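Local coordinates for protein putative dioxygenase (1H-3-hydroxy-4-oxoquinaldine 2,4-dioxygenase) (Mycobacteroides abscessus subsp. abscessus, PDB 6RA3) that cleaves the quinolone ring of the Pseudomonas quinolone signal PQS with dioxygen, releasing N-octanoylanthranilate and carbon monoxide, on an alpha/beta-hydrolase fold, at residues K5-G9 with V10-F14; I79-L82 with D83-V87. All coordinates share one frame; numbering follows the deposited sequence.

Interaction 1 (K5-G9 with V10-F14) comes first along the chain and forms the turn of the N-terminal hairpin, strands 3-7 and 10-17, at one edge of the eight-stranded mixed sheet. Interaction 2 (I79-L82 with D83-V87) follows as the C-terminal end of helix 71-84, which lies against that hairpin. Their centres lie about 11 Å apart and they touch directly: V7 CG1 packs on G80 CA at 3.6 Å, while the F14 ring meets side-chain methyls of L81 and L85. Both contacts also reach the second subunit, so this corner of the alpha/beta-hydrolase fold joins sheet edge, helix end and subunit interface, away from H97 and H246.

Interaction 1: residues K5-G9 with V10-F14; sequences KTVNG and VQIAF
V7 and I12 lean across each other at an angle on the face of the hairpin that looks to helix 71-84, V7 CG2 resting 3.9 Å from I12 CG1. The I12 branch reaches this place because CG1 lies anti to its own carbonyl carbon (chi1 -55°). Further along the same face, F14 offers the edge of its ring: CE1 lies 4.0 Å from K5 CG, and the K5 backbone N lies near the ring plane. The K5 chain slants past this edge and bends at its last torsion, and its NZ is hydrogen-bonded to R63 O of the second subunit. Between them the two strands form a tight antiparallel hairpin closed by a type I' turn, V7 to V10, with N8 and G9 both at positive phi. K5 and I12 make a hydrogen-bonded pair, I12 N to K5 O being the shorter bond at 2.8 Å. V7 and V10 are a hydrogen-bonded pair as well, V7 N to V10 O at 2.8 Å and V10 N to V7 O at 3.0 Å. V10 CG2 sits 3.3 Å from V7 O. T6 and Q11, a non-hydrogen-bonded pair, point to the other face, and T6 CA gives a CH...O contact to V10 O at 3.2 Å. N8 ND2 ties the turn to D77 of helix 71-84 by a hydrogen bond.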
ATOM      1  N   LYS A   5      -2.923   5.408 -12.248  1.00 25.54           N
ATOM      2  CA  LYS A   5      -3.738   5.550 -13.434  1.00 22.38           C
ATOM      3  C   LYS A   5      -2.984   4.944 -14.611  1.00 24.86           C
ATOM      4  O   LYS A   5      -1.750   4.941 -14.648  1.00 26.21           O
ATOM      5  CB  LYS A   5      -4.063   7.020 -13.823  1.00 24.09           C
ATOM      6  CG  LYS A   5      -5.130   7.700 -13.052  1.00 33.08           C
ATOM      7  CD  LYS A   5      -5.225   9.184 -13.430  1.00 33.97           C
ATOM      8  CE  LYS A   5      -6.380   9.872 -12.681  1.00 39.68           C
ATOM      9  NZ  LYS A   5      -7.718   9.407 -13.179  1.00 37.44           N
ATOM     10  N   THR A   6      -3.755   4.434 -15.556  1.00 24.38           N
ATOM     11  CA  THR A   6      -3.264   4.102 -16.888  1.00 33.30           C
ATOM     12  C   THR A   6      -3.107   5.390 -17.700  1.00 29.35           C
ATOM     13  O   THR A   6      -4.095   6.083 -17.958  1.00 23.64           O
ATOM     14  CB  THR A   6      -4.243   3.148 -17.567  1.00 25.22           C
ATOM     15  OG1 THR A   6      -4.340   1.954 -16.778  1.00 25.61           O
ATOM     16  CG2 THR A   6      -3.780   2.787 -18.991  1.00 31.07           C
ATOM     17  N   VAL A   7      -1.874   5.716 -18.081  1.00 25.23           N
ATOM     18  CA  VAL A   7      -1.575   6.846 -18.975  1.00 31.78           C
ATOM     19  C   VAL A   7      -0.729   6.334 -20.137  1.00 27.86           C
ATOM     20  O   VAL A   7       0.282   5.667 -19.911  1.00 29.37           O
ATOM     21  CB  VAL A   7      -0.801   7.965 -18.259  1.00 28.57           C
ATOM     22  CG1 VAL A   7      -0.707   9.207 -19.153  1.00 33.98           C
ATOM     23  CG2 VAL A   7      -1.419   8.295 -16.924  1.00 26.63           C
ATOM     24  N   ASN A   8      -1.119   6.674 -21.366  1.00 27.16           N
ATOM     25  CA  ASN A   8      -0.427   6.169 -22.552  1.00 36.41           C
ATOM     26  C   ASN A   8      -0.326   4.647 -22.463  1.00 29.28           C
ATOM     27  O   ASN A   8       0.702   4.047 -22.800  1.00 29.39           O
ATOM     28  CB  ASN A   8       0.970   6.795 -22.724  1.00 31.16           C
ATOM     29  CG  ASN A   8       0.954   8.353 -22.824  1.00 31.52           C
ATOM     30  OD1 ASN A   8       0.104   8.952 -23.476  1.00 27.31           O
ATOM     31  ND2 ASN A   8       1.912   8.985 -22.161  1.00 29.30           N
ATOM     32  N   GLY A   9      -1.408   4.027 -21.994  1.00 30.00           N
ATOM     33  CA  GLY A   9      -1.523   2.580 -21.908  1.00 30.91           C
ATOM     34  C   GLY A   9      -0.594   1.891 -20.930  1.00 24.66           C
ATOM     35  O   GLY A   9      -0.522   0.651 -20.945  1.00 26.75           O
ATOM     36  N   VAL A  10       0.163   2.645 -20.127  1.00 24.96           N
ATOM     37  CA  VAL A  10       1.019   2.085 -19.087  1.00 17.50           C
ATOM     38  C   VAL A  10       0.553   2.571 -17.710  1.00 25.61           C
ATOM     39  O   VAL A  10      -0.209   3.532 -17.581  1.00 26.87           O
ATOM     40  CB  VAL A  10       2.520   2.392 -19.296  1.00 27.86           C
ATOM     41  CG1 VAL A  10       2.940   1.980 -20.671  1.00 25.72           C
ATOM     42  CG2 VAL A  10       2.877   3.894 -19.035  1.00 30.61           C
ATOM     43  N   GLN A  11       1.036   1.890 -16.674  1.00 26.12           N
ATOM     44  CA  GLN A  11       0.599   2.144 -15.302  1.00 26.54           C
ATOM     45  C   GLN A  11       1.535   3.130 -14.619  1.00 21.76           C
ATOM     46  O   GLN A  11       2.722   2.839 -14.414  1.00 23.09           O
ATOM     47  CB  GLN A  11       0.520   0.865 -14.466  1.00 29.74           C
ATOM     48  CG  GLN A  11      -0.129   1.165 -13.088  1.00 34.82           C
ATOM     49  CD  GLN A  11      -0.618  -0.042 -12.349  1.00 34.85           C
ATOM     50  OE1 GLN A  11      -1.789  -0.422 -12.424  1.00 38.41           O
ATOM     51  NE2 GLN A  11       0.262  -0.624 -11.589  1.00 22.99           N
ATOM     52  N   ILE A  12       0.984   4.279 -14.235  1.00 21.54           N
ATOM     53  CA  ILE A  12       1.722   5.366 -13.586  1.00 25.18           C
ATOM     54  C   ILE A  12       1.248   5.470 -12.143  1.00 24.73           C
ATOM     55  O   ILE A  12       0.114   5.884 -11.894  1.00 22.45           O
ATOM     56  CB  ILE A  12       1.504   6.706 -14.321  1.00 23.87           C
ATOM     57  CG1 ILE A  12       1.871   6.558 -15.801  1.00 30.34           C
ATOM     58  CG2 ILE A  12       2.280   7.844 -13.635  1.00 25.42           C
ATOM     59  CD1 ILE A  12       3.362   6.162 -16.040  1.00 27.77           C
ATOM     60  N   ALA A  13       2.122   5.157 -11.203  1.00 20.37           N
ATOM     61  CA  ALA A  13       1.839   5.348  -9.797  1.00 26.22           C
ATOM     62  C   ALA A  13       2.116   6.784  -9.384  1.00 29.02           C
ATOM     63  O   ALA A  13       3.032   7.440  -9.889  1.00 25.72           O
ATOM     64  CB  ALA A  13       2.687   4.436  -8.945  1.00 27.05           C
ATOM     65  N   PHE A  14       1.340   7.252  -8.422  1.00 25.71           N
ATOM     66  CA  PHE A  14       1.443   8.635  -7.959  1.00 25.66           C
ATOM     67  C   PHE A  14       0.735   8.775  -6.613  1.00 32.17           C
ATOM     68  O   PHE A  14       0.045   7.860  -6.141  1.00 22.85           O
ATOM     69  CB  PHE A  14       0.855   9.571  -9.004  1.00 25.55           C
ATOM     70  CG  PHE A  14      -0.641   9.496  -9.129  1.00 25.57           C
ATOM     71  CD1 PHE A  14      -1.230   8.526  -9.915  1.00 27.16           C
ATOM     72  CD2 PHE A  14      -1.460  10.401  -8.449  1.00 26.71           C
ATOM     73  CE1 PHE A  14      -2.610   8.428 -10.017  1.00 30.59           C
ATOM     74  CE2 PHE A  14      -2.839  10.314  -8.550  1.00 24.36           C
ATOM     75  CZ  PHE A  14      -3.415   9.341  -9.361  1.00 24.74           C
TER

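Interaction 2: residues I79-L82 with D83-V87; sequences IGLL and DALEV
L82 and V87 meet over the closing turn of helix 71-84, L82 CD2 against V87 CG2 at 3.9 Å, the two chains slanting across one another. With CG1 anti to the backbone N (chi1 170°), V87 is left with CG2 beside that N, where it meets the leucine. One step round the same helix end, L85 crosses L81 in a similar way, its CD1 3.9 Å from L81 CG. These four side chains form the close-packed part: L82 and V87 face strand 24-28 through V26 and V24, while L81 and L85 lie on F14 of the hairpin.

The opposite character belongs to D83 and A84, which are exposed. Here I79 and D83 run side by side, pointing the same way, and touch loosely, with I79 CG2 4.1 Å from D83 OD2. The aspartate's OD1 forms a salt bridge with R113, and I79 packs on helix 99-109.

The backbone keeps its helical bonds almost to the end. D83 N binds I79 O in a practically straight bond (177° at the hydrogen), and L85 N closes on L81 O at 2.9 Å. Then the pattern changes: E86, at positive phi, is the C-prime residue of a Schellman motif, in which V87 N reaches back to L82 O at 2.9 Å and E86 N makes a weak bond to D83 O. Beyond the helix, E86 OE1 accepts a hydrogen bond from W144 NE1 and OE2 one from the backbone N of F177, both of the second subunit.

Reversal of the chain thus gives the L82 carbonyl a donor beyond the last helical turn. The acidic groups of D83 and E86 are set at a helix C-terminus, where the dipole would tend to disfavour them; R113 would offset the cost at D83 by charge, whereas E86 has neutral N-H donors from the second subunit, which would probably do so only in part.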
ATOM      1  N   ILE A  79       2.949  14.273 -18.218  1.00 32.35           N
ATOM      2  CA  ILE A  79       2.001  15.257 -18.725  1.00 33.30           C
ATOM      3  C   ILE A  79       0.610  14.658 -18.831  1.00 33.74           C
ATOM      4  O   ILE A  79      -0.394  15.327 -18.545  1.00 31.81           O
ATOM      5  CB  ILE A  79       2.475  15.810 -20.084  1.00 35.75           C
ATOM      6  CG1 ILE A  79       3.778  16.594 -19.918  1.00 33.12           C
ATOM      7  CG2 ILE A  79       1.372  16.670 -20.717  1.00 41.95           C
ATOM      8  CD1 ILE A  79       4.407  17.046 -21.222  1.00 42.02           C
ATOM      9  N   GLY A  80       0.509  13.416 -19.295  1.00 34.13           N
ATOM     10  CA  GLY A  80      -0.807  12.815 -19.433  1.00 36.30           C
ATOM     11  C   GLY A  80      -1.482  12.640 -18.085  1.00 27.88           C
ATOM     12  O   GLY A  80      -2.700  12.811 -17.959  1.00 32.76           O
ATOM     13  N   LEU A  81      -0.692  12.304 -17.063  1.00 25.53           N
ATOM     14  CA  LEU A  81      -1.219  12.173 -15.706  1.00 27.71           C
ATOM     15  C   LEU A  81      -1.729  13.516 -15.188  1.00 34.88           C
ATOM     16  O   LEU A  81      -2.808  13.594 -14.594  1.00 26.59           O
ATOM     17  CB  LEU A  81      -0.137  11.637 -14.774  1.00 23.21           C
ATOM     18  CG  LEU A  81      -0.609  11.303 -13.360  1.00 28.61           C
ATOM     19  CD1 LEU A  81      -1.370   9.976 -13.373  1.00 36.56           C
ATOM     20  CD2 LEU A  81       0.541  11.260 -12.421  1.00 26.15           C
ATOM     21  N   LEU A  82      -0.975  14.587 -15.415  1.00 27.27           N
ATOM     22  CA  LEU A  82      -1.370  15.893 -14.882  1.00 34.61           C
ATOM     23  C   LEU A  82      -2.656  16.416 -15.539  1.00 34.99           C
ATOM     24  O   LEU A  82      -3.535  16.969 -14.850  1.00 33.64           O
ATOM     25  CB  LEU A  82      -0.203  16.864 -15.037  1.00 36.79           C
ATOM     26  CG  LEU A  82       1.010  16.409 -14.226  1.00 23.70           C
ATOM     27  CD1 LEU A  82       2.336  17.182 -14.536  1.00 30.24           C
ATOM     28  CD2 LEU A  82       0.772  16.496 -12.716  1.00 33.41           C
ATOM     29  N   ASP A  83      -2.790  16.250 -16.859  1.00 28.89           N
ATOM     30  CA  ASP A  83      -4.044  16.542 -17.543  1.00 35.45           C
ATOM     31  C   ASP A  83      -5.202  15.742 -16.954  1.00 37.77           C
ATOM     32  O   ASP A  83      -6.301  16.271 -16.794  1.00 36.08           O
ATOM     33  CB  ASP A  83      -3.915  16.245 -19.032  1.00 34.66           C
ATOM     34  CG  ASP A  83      -2.937  17.182 -19.750  1.00 46.14           C
ATOM     35  OD1 ASP A  83      -2.424  18.136 -19.120  1.00 41.22           O
ATOM     36  OD2 ASP A  83      -2.666  16.937 -20.949  1.00 45.38           O
ATOM     37  N   ALA A  84      -4.978  14.458 -16.640  1.00 36.71           N
ATOM     38  CA  ALA A  84      -6.033  13.644 -16.051  1.00 37.92           C
ATOM     39  C   ALA A  84      -6.389  14.133 -14.646  1.00 33.28           C
ATOM     40  O   ALA A  84      -7.560  14.090 -14.246  1.00 36.10           O
ATOM     41  CB  ALA A  84      -5.613  12.171 -16.018  1.00 34.57           C
ATOM     42  N   LEU A  85      -5.402  14.599 -13.886  1.00 31.82           N
ATOM     43  CA  LEU A  85      -5.632  15.115 -12.535  1.00 36.45           C
ATOM     44  C   LEU A  85      -6.031  16.591 -12.512  1.00 42.09           C
ATOM     45  O   LEU A  85      -6.082  17.189 -11.426  1.00 33.12           O
ATOM     46  CB  LEU A  85      -4.393  14.921 -11.683  1.00 30.12           C
ATOM     47  CG  LEU A  85      -3.949  13.474 -11.435  1.00 37.65           C
ATOM     48  CD1 LEU A  85      -2.564  13.437 -10.816  1.00 30.69           C
ATOM     49  CD2 LEU A  85      -4.944  12.757 -10.540  1.00 37.84           C
ATOM     50  N   GLU A  86      -6.336  17.153 -13.681  1.00 39.46           N
ATOM     51  CA  GLU A  86      -6.622  18.574 -13.899  1.00 42.89           C
ATOM     52  C   GLU A  86      -5.672  19.479 -13.122  1.00 44.82           C
ATOM     53  O   GLU A  86      -6.077  20.415 -12.418  1.00 43.11           O
ATOM     54  CB  GLU A  86      -8.064  18.888 -13.556  1.00 45.53           C
ATOM     55  CG  GLU A  86      -9.043  18.063 -14.321  1.00 53.72           C
ATOM     56  CD  GLU A  86     -10.455  18.260 -13.809  1.00 66.49           C
ATOM     57  OE1 GLU A  86     -10.999  19.391 -13.969  1.00 58.03           O
ATOM     58  OE2 GLU A  86     -10.997  17.281 -13.229  1.00 62.13           O
ATOM     59  N   VAL A  87      -4.389  19.199 -13.266  1.00 41.09           N
ATOM     60  CA  VAL A  87      -3.347  20.100 -12.811  1.00 37.88           C
ATOM     61  C   VAL A  87      -3.126  21.090 -13.937  1.00 46.61           C
ATOM     62  O   VAL A  87      -2.868  20.691 -15.076  1.00 43.90           O
ATOM     63  CB  VAL A  87      -2.063  19.345 -12.471  1.00 41.54           C
ATOM     64  CG1 VAL A  87      -0.924  20.322 -12.235  1.00 37.82           C
ATOM     65  CG2 VAL A  87      -2.291  18.467 -11.242  1.00 41.95           C
TER